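Local coordinates for cytoplasmic Protein STM1381 (Salmonella enterica subsp. enterica serovar Typhimurium, PDB 3SOZ) that is of unknown function but belongs to a family of putative glutamine amidotransferases, probably with a class I glutaminase-like fold, at residues P227-L230 with Q231-H234; T237-C240 with N241-H244. All blocks are in the same frame, centred on the assembly; numbering follows the deposited sequence.

Interaction 1. Residues P227-L230 with Q231-H234; sequences PQFL and QWEH
The backbone of Pro227-Leu230 makes a single short helical turn whose i to i+4 bond, Gln231 N to Pro227 O (3.0 Å), is bent to an N-H...O angle of 139°. This one-turn helix leads through a brief loop into the C-terminal helix 235-246 of a fold consistent with the class I glutaminase-like family. Trp232 N gives a weak bond of 3.3 Å to Phe229 O, three residues back, and the extended backbone of Trp232 (psi 149°) carries the chain off the turn. The side chain of Gln231 stays by the start of the turn, lying along the Pro227 carbonyl, and its extended shape brings the terminal amide alongside the same group. The indole of Trp232 meets the ring of Phe229, and also Trp176 and Phe173. Phe229 leaves the backbone pointing away from 231-234, but with CG anti to N (chi1 180°) its ring end comes back toward the indole. Pro177 of strand 175-187 touches the side chains of both, and Tyr235 meets Phe229 edge to face. Pro227 packs on Met94 and Gln228 on Ile96 of a second subunit. The aromatic contact itself is a slanted one at the benzo side of the indole, Phe229 CE1 lying 3.9 Å from Trp232 CE3.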
loop_
_atom_site.group_PDB
_atom_site.type_symbol
_atom_site.label_atom_id
_atom_site.label_comp_id
_atom_site.label_asym_id
_atom_site.label_seq_id
_atom_site.Cartn_x
_atom_site.Cartn_y
_atom_site.Cartn_z
ATOM N N PRO A 227 -1.725 -24.837 14.273
ATOM C CA PRO A 227 -1.090 -25.875 15.070
ATOM C C PRO A 227 -1.489 -27.270 14.544
ATOM O O PRO A 227 -0.707 -28.193 14.661
ATOM C CB PRO A 227 -1.630 -25.611 16.489
ATOM C CG PRO A 227 -2.186 -24.238 16.434
ATOM C CD PRO A 227 -2.712 -24.087 15.062
ATOM N N GLN A 228 -2.668 -27.396 13.928
ATOM C CA GLN A 228 -3.051 -28.622 13.231
ATOM C C GLN A 228 -2.106 -28.949 12.073
ATOM O O GLN A 228 -2.022 -30.089 11.656
ATOM C CB GLN A 228 -4.473 -28.515 12.642
ATOM C CG GLN A 228 -5.603 -28.553 13.622
ATOM C CD GLN A 228 -5.636 -27.320 14.530
ATOM O OE1 GLN A 228 -5.628 -26.163 14.061
ATOM N NE2 GLN A 228 -5.666 -27.565 15.835
ATOM N N PHE A 229 -1.473 -27.939 11.500
ATOM C CA PHE A 229 -0.629 -28.120 10.329
ATOM C C PHE A 229 0.735 -28.607 10.797
ATOM O O PHE A 229 1.251 -29.557 10.251
ATOM C CB PHE A 229 -0.544 -26.825 9.501
ATOM C CG PHE A 229 0.328 -26.924 8.259
ATOM C CD1 PHE A 229 0.199 -27.981 7.360
ATOM C CD2 PHE A 229 1.281 -25.936 7.978
ATOM C CE1 PHE A 229 1.017 -28.057 6.193
ATOM C CE2 PHE A 229 2.104 -25.990 6.805
ATOM C CZ PHE A 229 1.968 -27.052 5.916
ATOM N N LEU A 230 1.274 -27.983 11.839
ATOM C CA LEU A 230 2.586 -28.345 12.394
ATOM C C LEU A 230 2.584 -29.683 13.137
ATOM O O LEU A 230 3.639 -30.303 13.329
ATOM C CB LEU A 230 3.136 -27.258 13.369
ATOM C CG LEU A 230 3.303 -25.773 12.990
ATOM C CD1 LEU A 230 3.827 -24.969 14.195
ATOM C CD2 LEU A 230 4.209 -25.559 11.780
ATOM N N GLN A 231 1.424 -30.106 13.618
ATOM C CA GLN A 231 1.366 -31.374 14.328
ATOM C C GLN A 231 0.896 -32.502 13.427
ATOM O O GLN A 231 0.877 -33.636 13.850
ATOM C CB GLN A 231 0.483 -31.278 15.546
ATOM C CG GLN A 231 0.911 -30.257 16.577
ATOM C CD GLN A 231 -0.287 -29.865 17.449
ATOM O OE1 GLN A 231 -0.136 -29.102 18.385
ATOM N NE2 GLN A 231 -1.481 -30.393 17.138
ATOM N N TRP A 232 0.529 -32.176 12.189
ATOM C CA TRP A 232 0.234 -33.151 11.142
ATOM C C TRP A 232 1.221 -34.314 11.118
ATOM O O TRP A 232 2.391 -34.135 11.462
ATOM C CB TRP A 232 0.339 -32.446 9.817
ATOM C CG TRP A 232 -0.404 -33.052 8.728
ATOM C CD1 TRP A 232 -1.437 -33.938 8.824
ATOM C CD2 TRP A 232 -0.229 -32.774 7.336
ATOM N NE1 TRP A 232 -1.909 -34.241 7.567
ATOM C CE2 TRP A 232 -1.184 -33.548 6.633
ATOM C CE3 TRP A 232 0.641 -31.943 6.610
ATOM C CZ2 TRP A 232 -1.304 -33.508 5.222
ATOM C CZ3 TRP A 232 0.516 -31.899 5.190
ATOM C CH2 TRP A 232 -0.449 -32.677 4.523
ATOM N N GLU A 233 0.772 -35.501 10.710
ATOM C CA GLU A 233 1.696 -36.634 10.644
ATOM C C GLU A 233 2.618 -36.428 9.445
ATOM O O GLU A 233 3.832 -36.629 9.524
ATOM C CB GLU A 233 0.957 -37.971 10.550
ATOM C CG GLU A 233 1.852 -39.194 10.937
ATOM C CD GLU A 233 1.719 -40.390 9.950
ATOM O OE1 GLU A 233 2.741 -41.108 9.732
ATOM O OE2 GLU A 233 0.598 -40.591 9.391
ATOM N N HIS A 234 2.011 -35.954 8.363
ATOM C CA HIS A 234 2.669 -35.794 7.073
ATOM C C HIS A 234 3.506 -34.517 6.922
ATOM O O HIS A 234 4.087 -34.274 5.864
ATOM C CB HIS A 234 1.625 -35.917 5.962
ATOM C CG HIS A 234 0.901 -37.236 5.960
ATOM N ND1 HIS A 234 1.529 -38.431 5.665
ATOM C CD2 HIS A 234 -0.392 -37.546 6.232
ATOM C CE1 HIS A 234 0.650 -39.416 5.754
ATOM N NE2 HIS A 234 -0.523 -38.905 6.092
#

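Interaction 2. Residues T237-C240 with N241-H244; sequences TFWC and NVLH
Asn241 begins the second half of this stretch of helix 235-246 by donating its backbone N to Thr237 O at 2.8 Å, nearly straight at 169°. Its side chain runs beside that of Thr237, both pointing the same way, and OD1 comes within 3.6 Å of the methyl CG2 of Thr237. Farther on, Asn241 O accepts a hydrogen bond from the hydroxyl of Thr245, and its side chain touches Ile169. Val242 faces the protein interior. Its methyl CG2 sits above the middle of the Phe238 ring, 3.9 Å from the ring centroid and 13° off the normal, a CH-pi contact over the face, although the exact place of this methyl in the model is doubtful. Phe238 offers that face because its CG lies anti to the backbone N (chi1 161°), which sets the ring where it meets Val242 CG2. The same methyl also meets Trp239 CE3, at 4.1 Å, so it fills the angle between the two aromatic side chains. Those rings touch each other as well: Phe238 CE2 lies over one face of the indole. Trp239 in turn packs on Leu38, Leu42 and Ile117 and meets Phe216 edge to face. Leu243 N bonds to Trp239 O at 2.9 Å, with the donor almost in line with the carbonyl, and its side chain turns to Leu42 of helix 36-42 and Leu115 of strand 113-117. His244 N closes the run on Cys240 O at 2.8 Å, while the exposed His244 side chain touches Met4. The pattern is that of an amphipathic alpha-helix packed on the central parallel strands of an alpha/beta fold, consistent with the class I glutaminase-like family.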
loop_
_atom_site.group_PDB
_atom_site.type_symbol
_atom_site.label_atom_id
_atom_site.label_comp_id
_atom_site.label_asym_id
_atom_site.label_seq_id
_atom_site.Cartn_x
_atom_site.Cartn_y
_atom_site.Cartn_z
ATOM N N THR A 237 7.764 -35.057 6.254
ATOM C CA THR A 237 7.889 -35.704 4.968
ATOM C C THR A 237 7.385 -34.793 3.848
ATOM O O THR A 237 7.918 -34.799 2.730
ATOM C CB THR A 237 7.102 -37.045 4.969
ATOM O OG1 THR A 237 7.675 -37.916 5.954
ATOM C CG2 THR A 237 7.146 -37.720 3.598
ATOM N N PHE A 238 6.353 -34.016 4.127
ATOM C CA PHE A 238 5.811 -33.221 3.065
ATOM C C PHE A 238 6.850 -32.230 2.542
ATOM O O PHE A 238 6.924 -32.000 1.339
ATOM C CB PHE A 238 4.559 -32.484 3.500
ATOM C CG PHE A 238 4.221 -31.334 2.625
ATOM C CD1 PHE A 238 3.545 -31.537 1.430
ATOM C CD2 PHE A 238 4.590 -30.039 2.988
ATOM C CE1 PHE A 238 3.223 -30.473 0.604
ATOM C CE2 PHE A 238 4.281 -28.959 2.159
ATOM C CZ PHE A 238 3.589 -29.173 0.968
ATOM N N TRP A 239 7.631 -31.635 3.442
ATOM C CA TRP A 239 8.599 -30.621 3.028
ATOM C C TRP A 239 9.827 -31.286 2.425
ATOM O O TRP A 239 10.302 -30.885 1.361
ATOM C CB TRP A 239 8.966 -29.685 4.186
ATOM C CG TRP A 239 7.820 -28.795 4.626
ATOM C CD1 TRP A 239 7.116 -28.869 5.796
ATOM C CD2 TRP A 239 7.250 -27.703 3.892
ATOM N NE1 TRP A 239 6.140 -27.906 5.830
ATOM C CE2 TRP A 239 6.204 -27.172 4.675
ATOM C CE3 TRP A 239 7.524 -27.122 2.651
ATOM C CZ2 TRP A 239 5.441 -26.081 4.259
ATOM C CZ3 TRP A 239 6.762 -26.044 2.236
ATOM C CH2 TRP A 239 5.728 -25.538 3.035
ATOM N N CYS A 240 10.322 -32.329 3.080
ATOM C CA CYS A 240 11.366 -33.131 2.498
ATOM C C CYS A 240 11.028 -33.512 1.046
ATOM O O CYS A 240 11.839 -33.286 0.146
ATOM C CB CYS A 240 11.639 -34.343 3.376
ATOM S SG CYS A 240 12.468 -33.894 4.967
ATOM N N ASN A 241 9.833 -34.027 0.796
ATOM C CA ASN A 241 9.455 -34.338 -0.573
ATOM C C ASN A 241 9.478 -33.130 -1.480
ATOM O O ASN A 241 9.820 -33.259 -2.651
ATOM C CB ASN A 241 8.055 -34.923 -0.659
ATOM C CG ASN A 241 8.012 -36.441 -0.454
ATOM O OD1 ASN A 241 8.643 -37.001 0.437
ATOM N ND2 ASN A 241 7.201 -37.102 -1.274
ATOM N N VAL A 242 9.081 -31.962 -0.972
ATOM C CA VAL A 242 9.012 -30.761 -1.800
ATOM C C VAL A 242 10.426 -30.419 -2.274
ATOM O O VAL A 242 10.668 -30.060 -3.439
ATOM C CB VAL A 242 8.436 -29.550 -1.010
ATOM C CG1 VAL A 242 8.247 -28.330 -1.937
ATOM C CG2 VAL A 242 7.118 -29.905 -0.384
ATOM N N LEU A 243 11.343 -30.525 -1.327
ATOM C CA LEU A 243 12.735 -30.237 -1.547
ATOM C C LEU A 243 13.355 -31.254 -2.502
ATOM O O LEU A 243 13.805 -30.885 -3.573
ATOM C CB LEU A 243 13.455 -30.192 -0.203
ATOM C CG LEU A 243 13.775 -28.808 0.383
ATOM C CD1 LEU A 243 12.906 -27.677 -0.167
ATOM C CD2 LEU A 243 13.662 -28.880 1.874
ATOM N N HIS A 244 13.346 -32.536 -2.144
ATOM C CA HIS A 244 13.764 -33.563 -3.103
ATOM C C HIS A 244 13.158 -33.335 -4.503
ATOM O O HIS A 244 13.868 -33.402 -5.488
ATOM C CB HIS A 244 13.537 -34.995 -2.579
ATOM C CG HIS A 244 14.433 -35.371 -1.430
ATOM N ND1 HIS A 244 13.955 -35.924 -0.255
ATOM C CD2 HIS A 244 15.777 -35.267 -1.273
ATOM C CE1 HIS A 244 14.965 -36.153 0.569
ATOM N NE2 HIS A 244 16.082 -35.763 -0.025
#

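The two interactions follow one another along the chain, their centres about 15 Å apart, and meet where Phe229 CZ lies 4.0 Å from Trp239 CZ2. Interaction 1 is a surface contact that leans on strand 175-187 and reaches a second subunit; interaction 2 is partly buried and settles helix 235-246 against strand 113-117 and helix 36-42, with no other chain of the assembly touching it. Most of the backbone bonds within 237-244 are i to i+4, three of them nearly straight, whereas the single turn of 227-230 is tied to 231-234 by one bent bond and one weak one. Trp176 joins both aromatic groups, meeting Trp232 in the first and Phe238 in the second.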